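Quinoline 2-oxidoreductase large subunit (Pseudomonas putida, PDB 1T3Q) is the molybdenum-cofactor subunit of a molybdenum hydroxylase that oxidises quinoline at carbon 2, carrying a molybdopterin cytosine dinucleotide. Local coordinates at residues P51-R56 / R110-I115; V406-F411 / T425-I430. All blocks are in the same frame, centred on the assembly; numbering follows the deposited sequence.

Interaction 1 of 2, residues P51-R56 / R110-I115. With SO4 (sulfate ion), chain M.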
ATOM      1  N   PRO B  51      22.583  -6.175  30.454  1.00 22.38           N
ATOM      2  CA  PRO B  51      22.646  -5.228  31.568  1.00 21.38           C
ATOM      3  C   PRO B  51      24.106  -4.980  31.944  1.00 21.34           C
ATOM      4  O   PRO B  51      24.406  -4.247  32.890  1.00 21.26           O
ATOM      5  CB  PRO B  51      21.873  -5.952  32.662  1.00 22.58           C
ATOM      6  CG  PRO B  51      22.299  -7.371  32.445  1.00 21.67           C
ATOM      7  CD  PRO B  51      22.267  -7.535  30.937  1.00 20.84           C
ATOM      8  N   PHE B  52      25.011  -5.595  31.187  1.00 21.88           N
ATOM      9  CA  PHE B  52      26.444  -5.464  31.437  1.00 23.51           C
ATOM     10  C   PHE B  52      27.209  -4.950  30.228  1.00 22.47           C
ATOM     11  O   PHE B  52      26.866  -5.255  29.085  1.00 23.17           O
ATOM     12  CB  PHE B  52      27.037  -6.814  31.859  1.00 25.81           C
ATOM     13  CG  PHE B  52      26.423  -7.381  33.105  1.00 28.65           C
ATOM     14  CD1 PHE B  52      25.563  -8.472  33.038  1.00 30.61           C
ATOM     15  CD2 PHE B  52      26.694  -6.813  34.347  1.00 30.64           C
ATOM     16  CE1 PHE B  52      24.977  -8.991  34.195  1.00 31.45           C
ATOM     17  CE2 PHE B  52      26.114  -7.324  35.509  1.00 32.68           C
ATOM     18  CZ  PHE B  52      25.254  -8.415  35.433  1.00 32.42           C
ATOM     19  N   ALA B  53      28.266  -4.190  30.494  1.00 22.16           N
ATOM     20  CA  ALA B  53      29.098  -3.624  29.440  1.00 22.78           C
ATOM     21  C   ALA B  53      29.857  -4.719  28.694  1.00 23.83           C
ATOM     22  O   ALA B  53      30.066  -4.629  27.485  1.00 21.84           O
ATOM     23  CB  ALA B  53      30.077  -2.617  30.034  1.00 23.15           C
ATOM     24  N   HIS B  54      30.270  -5.752  29.423  1.00 22.52           N
ATOM     25  CA  HIS B  54      30.998  -6.861  28.817  1.00 23.77           C
ATOM     26  C   HIS B  54      30.752  -8.099  29.671  1.00 22.59           C
ATOM     27  O   HIS B  54      31.102  -8.125  30.850  1.00 23.50           O
ATOM     28  CB  HIS B  54      32.493  -6.551  28.770  1.00 24.63           C
ATOM     29  CG  HIS B  54      33.270  -7.472  27.882  1.00 26.95           C
ATOM     30  ND1 HIS B  54      34.643  -7.584  27.945  1.00 29.32           N
ATOM     31  CD2 HIS B  54      32.871  -8.307  26.893  1.00 27.86           C
ATOM     32  CE1 HIS B  54      35.054  -8.448  27.035  1.00 29.57           C
ATOM     33  NE2 HIS B  54      33.999  -8.900  26.383  1.00 30.07           N
ATOM     34  N   ALA B  55      30.149  -9.121  29.079  1.00 24.19           N
ATOM     35  CA  ALA B  55      29.848 -10.328  29.836  1.00 25.75           C
ATOM     36  C   ALA B  55      29.659 -11.554  28.973  1.00 26.66           C
ATOM     37  O   ALA B  55      29.199 -11.471  27.834  1.00 25.09           O
ATOM     38  CB  ALA B  55      28.594 -10.105  30.680  1.00 24.84           C
ATOM     39  N   ARG B  56      30.026 -12.703  29.526  1.00 27.74           N
ATOM     40  CA  ARG B  56      29.849 -13.955  28.818  1.00 28.66           C
ATOM     41  C   ARG B  56      28.415 -14.381  29.115  1.00 27.80           C
ATOM     42  O   ARG B  56      27.924 -14.189  30.227  1.00 27.45           O
ATOM     43  CB  ARG B  56      30.824 -15.011  29.343  1.00 30.71           C
ATOM     44  CG  ARG B  56      30.786 -16.324  28.584  1.00 34.83           C
ATOM     45  CD  ARG B  56      31.906 -17.242  29.051  1.00 37.99           C
ATOM     46  NE  ARG B  56      31.633 -17.852  30.350  1.00 40.89           N
ATOM     47  CZ  ARG B  56      30.809 -18.880  30.534  1.00 42.19           C
ATOM     48  NH1 ARG B  56      30.621 -19.370  31.752  1.00 42.87           N
ATOM     49  NH2 ARG B  56      30.176 -19.422  29.500  1.00 43.39           N
ATOM     50  N   ARG B 110      28.805  -7.140  24.344  1.00 20.44           N
ATOM     51  CA  ARG B 110      29.888  -6.170  24.365  1.00 18.57           C
ATOM     52  C   ARG B 110      29.536  -4.728  24.715  1.00 18.53           C
ATOM     53  O   ARG B 110      30.345  -3.826  24.521  1.00 17.41           O
ATOM     54  CB  ARG B 110      30.631  -6.234  23.038  1.00 20.47           C
ATOM     55  CG  ARG B 110      31.101  -7.653  22.698  1.00 22.63           C
ATOM     56  CD  ARG B 110      32.062  -7.648  21.532  1.00 23.05           C
ATOM     57  NE  ARG B 110      32.600  -8.971  21.230  1.00 22.77           N
ATOM     58  CZ  ARG B 110      32.032  -9.853  20.413  1.00 23.89           C
ATOM     59  NH1 ARG B 110      32.611 -11.028  20.203  1.00 21.72           N
ATOM     60  NH2 ARG B 110      30.893  -9.562  19.797  1.00 21.44           N
ATOM     61  N   PHE B 111      28.331  -4.516  25.228  1.00 17.72           N
ATOM     62  CA  PHE B 111      27.915  -3.192  25.675  1.00 17.46           C
ATOM     63  C   PHE B 111      26.516  -3.238  26.269  1.00 17.22           C
ATOM     64  O   PHE B 111      25.679  -4.037  25.853  1.00 19.92           O
ATOM     65  CB  PHE B 111      28.026  -2.148  24.542  1.00 16.12           C
ATOM     66  CG  PHE B 111      26.979  -2.266  23.465  1.00 17.11           C
ATOM     67  CD1 PHE B 111      25.744  -1.630  23.602  1.00 18.78           C
ATOM     68  CD2 PHE B 111      27.239  -2.970  22.297  1.00 16.30           C
ATOM     69  CE1 PHE B 111      24.791  -1.694  22.591  1.00 17.52           C
ATOM     70  CE2 PHE B 111      26.286  -3.042  21.273  1.00 19.75           C
ATOM     71  CZ  PHE B 111      25.061  -2.402  21.420  1.00 18.56           C
ATOM     72  N   VAL B 112      26.288  -2.415  27.285  1.00 18.08           N
ATOM     73  CA  VAL B 112      24.986  -2.354  27.924  1.00 19.78           C
ATOM     74  C   VAL B 112      24.003  -1.887  26.868  1.00 19.16           C
ATOM     75  O   VAL B 112      24.197  -0.835  26.256  1.00 19.64           O
ATOM     76  CB  VAL B 112      24.982  -1.355  29.096  1.00 19.78           C
ATOM     77  CG1 VAL B 112      23.574  -1.213  29.659  1.00 21.32           C
ATOM     78  CG2 VAL B 112      25.936  -1.833  30.180  1.00 21.87           C
ATOM     79  N   GLY B 113      22.962  -2.680  26.644  1.00 18.92           N
ATOM     80  CA  GLY B 113      21.966  -2.332  25.650  1.00 18.55           C
ATOM     81  C   GLY B 113      21.973  -3.237  24.434  1.00 19.52           C
ATOM     82  O   GLY B 113      21.032  -3.206  23.639  1.00 19.58           O
ATOM     83  N   GLU B 114      23.024  -4.042  24.267  1.00 18.17           N
ATOM     84  CA  GLU B 114      23.077  -4.940  23.117  1.00 18.39           C
ATOM     85  C   GLU B 114      21.939  -5.941  23.257  1.00 17.85           C
ATOM     86  O   GLU B 114      21.631  -6.381  24.357  1.00 19.85           O
ATOM     87  CB  GLU B 114      24.419  -5.679  23.059  1.00 19.55           C
ATOM     88  CG  GLU B 114      24.642  -6.438  21.762  1.00 18.68           C
ATOM     89  CD  GLU B 114      26.065  -6.962  21.626  1.00 19.93           C
ATOM     90  OE1 GLU B 114      26.528  -7.126  20.473  1.00 22.68           O
ATOM     91  OE2 GLU B 114      26.718  -7.210  22.668  1.00 20.44           O
ATOM     92  N   ILE B 115      21.310  -6.300  22.146  1.00 18.92           N
ATOM     93  CA  ILE B 115      20.197  -7.237  22.186  1.00 20.06           C
ATOM     94  C   ILE B 115      20.690  -8.663  22.432  1.00 21.03           C
ATOM     95  O   ILE B 115      21.638  -9.112  21.797  1.00 20.13           O
ATOM     96  CB  ILE B 115      19.402  -7.196  20.866  1.00 20.54           C
ATOM     97  CG1 ILE B 115      19.034  -5.747  20.523  1.00 21.32           C
ATOM     98  CG2 ILE B 115      18.144  -8.036  20.995  1.00 19.48           C
ATOM     99  CD1 ILE B 115      18.435  -5.582  19.138  1.00 22.48           C
TER
HETATM  100  S   SO4 M3105      30.480 -13.059  17.943  1.00 70.01           S
HETATM  101  O1  SO4 M3105      31.801 -13.286  18.562  1.00 69.02           O
HETATM  102  O2  SO4 M3105      29.446 -13.784  18.706  1.00 70.03           O
HETATM  103  O3  SO4 M3105      30.176 -11.613  17.943  1.00 69.13           O
HETATM  104  O4  SO4 M3105      30.494 -13.560  16.557  1.00 70.50           O
HETATM  105  O   HOH W   1      34.499  -9.014  23.343  1.00 29.64           O
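Arg110 and His54 meet through a water: Arg110 NE donates to it over 2.8 Å, and His54 NE2 donates more weakly from 3.1 Å. The water lies at the edge of the guanidinium, in its plane. The other ring nitrogen of His54, ND1, is bonded to Pro142 O, which fixes the ring's rotation. Arginine suits its place by offering donors beyond NE: NH1 forms a salt bridge with Asp159 and NH2 a hydrogen bond with Tyr326 OH. The extended run from CG to NE carries the guanidinium out to them. A sulfate, probably from the crystallisation liquor, is a guest at the same edge, its O1 2.9 Å from Arg110 NH1 and its O3 2.9 Å from Arg110 NH2.

Phe111 turns its side chain away from 51-56, and one ring face rests on Glu114 CB. It also opens a type II beta turn ending at Glu114. This is the a/b hammerhead domain, where strand 108-109 has left its antiparallel partner, strand 55-61; no hydrogen bond joins the segments directly.

Val112 makes the apolar contact. With CG1 anti to the backbone N (chi1 175°), CG2 is left beside that N and lies against the 52-53 backbone, 3.3 Å from Ala53 N. The short Ala53 side chain, directed away, touches CG2 only at 4.2 Å from its CB.

Gly113 takes the third position of the turn, where positive phi (111°) would jam a side chain against Val112 O. Glu114 then folds its carboxylate back, OE2 accepting from Arg110 N at 2.7 Å almost head-on to its C-O bond, while OE1 bonds to Tyr326 OH.

Interaction 2 of 2, residues V406-F411 / T425-I430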
ATOM      1  N   VAL B 406      42.378  31.716   3.508  1.00 21.86           N
ATOM      2  CA  VAL B 406      42.719  31.647   2.097  1.00 21.65           C
ATOM      3  C   VAL B 406      42.063  32.895   1.523  1.00 22.38           C
ATOM      4  O   VAL B 406      40.852  33.086   1.659  1.00 22.30           O
ATOM      5  CB  VAL B 406      42.128  30.395   1.417  1.00 21.51           C
ATOM      6  CG1 VAL B 406      42.339  30.472  -0.090  1.00 22.65           C
ATOM      7  CG2 VAL B 406      42.792  29.144   1.967  1.00 21.82           C
ATOM      8  N   MET B 407      42.867  33.749   0.900  1.00 22.43           N
ATOM      9  CA  MET B 407      42.378  35.004   0.341  1.00 23.06           C
ATOM     10  C   MET B 407      41.794  34.880  -1.063  1.00 23.24           C
ATOM     11  O   MET B 407      42.084  33.929  -1.792  1.00 23.22           O
ATOM     12  CB  MET B 407      43.516  36.030   0.328  1.00 24.55           C
ATOM     13  CG  MET B 407      44.040  36.408   1.707  1.00 27.06           C
ATOM     14  SD  MET B 407      42.882  37.427   2.645  1.00 29.80           S
ATOM     15  CE  MET B 407      43.223  39.057   1.923  1.00 29.48           C
ATOM     16  N   PRO B 408      40.954  35.854  -1.460  1.00 23.71           N
ATOM     17  CA  PRO B 408      40.334  35.841  -2.786  1.00 23.88           C
ATOM     18  C   PRO B 408      41.379  35.644  -3.886  1.00 25.29           C
ATOM     19  O   PRO B 408      41.163  34.898  -4.843  1.00 26.39           O
ATOM     20  CB  PRO B 408      39.661  37.208  -2.860  1.00 24.13           C
ATOM     21  CG  PRO B 408      39.259  37.450  -1.428  1.00 23.38           C
ATOM     22  CD  PRO B 408      40.500  37.020  -0.678  1.00 23.01           C
ATOM     23  N   GLU B 409      42.515  36.313  -3.725  1.00 25.66           N
ATOM     24  CA  GLU B 409      43.615  36.244  -4.685  1.00 26.22           C
ATOM     25  C   GLU B 409      44.316  34.884  -4.665  1.00 27.13           C
ATOM     26  O   GLU B 409      45.047  34.544  -5.598  1.00 27.33           O
ATOM     27  CB  GLU B 409      44.634  37.345  -4.367  1.00 26.53           C
ATOM     28  N   ASP B 410      44.087  34.109  -3.608  1.00 25.69           N
ATOM     29  CA  ASP B 410      44.720  32.794  -3.464  1.00 25.86           C
ATOM     30  C   ASP B 410      44.113  31.647  -4.271  1.00 25.43           C
ATOM     31  O   ASP B 410      44.824  30.706  -4.638  1.00 25.56           O
ATOM     32  CB  ASP B 410      44.753  32.392  -1.986  1.00 25.73           C
ATOM     33  CG  ASP B 410      45.679  33.262  -1.167  1.00 27.50           C
ATOM     34  OD1 ASP B 410      45.580  33.223   0.075  1.00 25.90           O
ATOM     35  OD2 ASP B 410      46.514  33.979  -1.768  1.00 29.70           O
ATOM     36  N   PHE B 411      42.811  31.709  -4.537  1.00 24.92           N
ATOM     37  CA  PHE B 411      42.142  30.650  -5.286  1.00 25.14           C
ATOM     38  C   PHE B 411      42.679  30.524  -6.707  1.00 25.53           C
ATOM     39  O   PHE B 411      42.798  31.520  -7.421  1.00 25.56           O
ATOM     40  CB  PHE B 411      40.634  30.906  -5.359  1.00 25.04           C
ATOM     41  CG  PHE B 411      39.952  30.956  -4.020  1.00 25.85           C
ATOM     42  CD1 PHE B 411      40.043  32.088  -3.216  1.00 27.48           C
ATOM     43  CD2 PHE B 411      39.199  29.877  -3.573  1.00 26.70           C
ATOM     44  CE1 PHE B 411      39.388  32.145  -1.985  1.00 28.51           C
ATOM     45  CE2 PHE B 411      38.540  29.921  -2.345  1.00 26.82           C
ATOM     46  CZ  PHE B 411      38.634  31.058  -1.551  1.00 26.26           C
ATOM     47  N   THR B 425      33.664  32.380  -0.099  1.00 22.75           N
ATOM     48  CA  THR B 425      33.689  33.724   0.472  1.00 21.65           C
ATOM     49  C   THR B 425      34.265  33.789   1.883  1.00 21.12           C
ATOM     50  O   THR B 425      33.695  34.435   2.761  1.00 22.66           O
ATOM     51  CB  THR B 425      32.269  34.314   0.498  1.00 22.36           C
ATOM     52  OG1 THR B 425      31.361  33.343   1.038  1.00 22.10           O
ATOM     53  CG2 THR B 425      31.825  34.695  -0.906  1.00 20.01           C
ATOM     54  N   TYR B 426      35.406  33.145   2.100  1.00 21.45           N
ATOM     55  CA  TYR B 426      36.014  33.138   3.423  1.00 20.62           C
ATOM     56  C   TYR B 426      36.233  34.530   4.000  1.00 21.29           C
ATOM     57  O   TYR B 426      35.734  34.842   5.080  1.00 21.33           O
ATOM     58  CB  TYR B 426      37.357  32.401   3.397  1.00 22.10           C
ATOM     59  CG  TYR B 426      37.325  31.004   2.816  1.00 21.36           C
ATOM     60  CD1 TYR B 426      36.135  30.277   2.724  1.00 19.85           C
ATOM     61  CD2 TYR B 426      38.504  30.392   2.391  1.00 21.88           C
ATOM     62  CE1 TYR B 426      36.125  28.976   2.223  1.00 22.11           C
ATOM     63  CE2 TYR B 426      38.506  29.098   1.893  1.00 22.83           C
ATOM     64  CZ  TYR B 426      37.317  28.393   1.811  1.00 22.37           C
ATOM     65  OH  TYR B 426      37.329  27.104   1.327  1.00 22.20           O
ATOM     66  N   LEU B 427      36.990  35.363   3.288  1.00 20.96           N
ATOM     67  CA  LEU B 427      37.274  36.713   3.759  1.00 20.52           C
ATOM     68  C   LEU B 427      36.009  37.535   3.951  1.00 20.87           C
ATOM     69  O   LEU B 427      35.821  38.158   4.995  1.00 21.40           O
ATOM     70  CB  LEU B 427      38.207  37.450   2.786  1.00 20.26           C
ATOM     71  CG  LEU B 427      38.556  38.879   3.232  1.00 21.12           C
ATOM     72  CD1 LEU B 427      39.240  38.835   4.592  1.00 22.19           C
ATOM     73  CD2 LEU B 427      39.460  39.550   2.209  1.00 21.92           C
ATOM     74  N   GLN B 428      35.144  37.540   2.944  1.00 20.54           N
ATOM     75  CA  GLN B 428      33.910  38.312   3.022  1.00 22.38           C
ATOM     76  C   GLN B 428      33.027  37.857   4.180  1.00 21.79           C
ATOM     77  O   GLN B 428      32.290  38.661   4.755  1.00 20.29           O
ATOM     78  CB  GLN B 428      33.145  38.233   1.699  1.00 24.61           C
ATOM     79  CG  GLN B 428      31.813  38.966   1.715  1.00 31.49           C
ATOM     80  CD  GLN B 428      31.245  39.209   0.325  1.00 33.54           C
ATOM     81  OE1 GLN B 428      31.485  38.435  -0.606  1.00 34.27           O
ATOM     82  NE2 GLN B 428      30.473  40.281   0.186  1.00 33.24           N
ATOM     83  N   THR B 429      33.108  36.577   4.534  1.00 20.11           N
ATOM     84  CA  THR B 429      32.316  36.064   5.653  1.00 20.10           C
ATOM     85  C   THR B 429      32.797  36.674   6.969  1.00 18.88           C
ATOM     86  O   THR B 429      31.997  37.099   7.799  1.00 20.16           O
ATOM     87  CB  THR B 429      32.405  34.526   5.748  1.00 18.12           C
ATOM     88  OG1 THR B 429      31.650  33.944   4.679  1.00 17.92           O
ATOM     89  CG2 THR B 429      31.858  34.038   7.076  1.00 21.35           C
ATOM     90  N   ILE B 430      34.112  36.719   7.154  1.00 18.97           N
ATOM     91  CA  ILE B 430      34.691  37.292   8.361  1.00 18.95           C
ATOM     92  C   ILE B 430      34.250  38.753   8.518  1.00 20.43           C
ATOM     93  O   ILE B 430      33.845  39.178   9.599  1.00 19.62           O
ATOM     94  CB  ILE B 430      36.233  37.246   8.304  1.00 18.41           C
ATOM     95  CG1 ILE B 430      36.709  35.791   8.222  1.00 20.54           C
ATOM     96  CG2 ILE B 430      36.820  37.950   9.521  1.00 19.76           C
ATOM     97  CD1 ILE B 430      38.206  35.639   7.998  1.00 18.69           C
TER
HETATM   98  O   HOH W   2      38.576  34.489   1.073  1.00 24.48           O
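An apolar contact of a loop against the first turn of a helix joins Val406, Met407, Pro408 and Phe411 to Tyr426 and Leu427. In this large subunit of the xanthine dehydrogenase family, the loop follows helix 397-402, and the chain returns through short strands 413-414 and 420-421 to enter helix 426-437 beside it.

The flat Tyr426 ring takes two of the four loop residues, one over a face and one at an edge. Phe411 CZ sits over the face, 4.0 Å from Tyr426 CE2, with the ring planes inclined at 48°. The branched Val406 comes instead to the edge, its CB lying in the tyrosine plane 3.8 Å from Tyr426 CD2, while its CG1 lies over one face of the Phe411 ring, toward the rim. The phenol end of Tyr426 makes a weak bond to Asn464.

Leu427 turns CD2 to the two residues between them, Met407 and Pro408. Met407 starts away from the helix, but its flexible chain bends back at chi2 (-72°) and chi3 (-81°), bringing CE to 3.8 Å from Leu427 CD2. Pro408 sets its CD against Leu427 CD2 at 4.0 Å. Asp410 OD1 accepts from Met407 N at 2.9 Å, from above its carboxylate plane, and is in a salt bridge with Lys349.

The polar link is one water, which donates to Val406 O at 2.7 Å and accepts from the first-turn amide Leu427 N at 2.9 Å.

From the N terminus, strand 43-49 leads into 51-56, and the chain then makes an excursion of 53 residues, with helices and strands, before 110-115 returns and interaction 1 closes the loop. That contact lies within the hammerhead domain, where one side runs on into strand 55-61 of the three-stranded sheet and the other into strand 115-121 of the seven-stranded sheet. Interaction 2 opens only later and closes a much shorter loop of 13 residues, tying the exit of helix 397-402 to the start of helix 426-437. The loops neither nest nor cross; they lie on opposite sides of the chain's centre, and the nearest atoms of interactions 1 and 2 are about 38 Å apart.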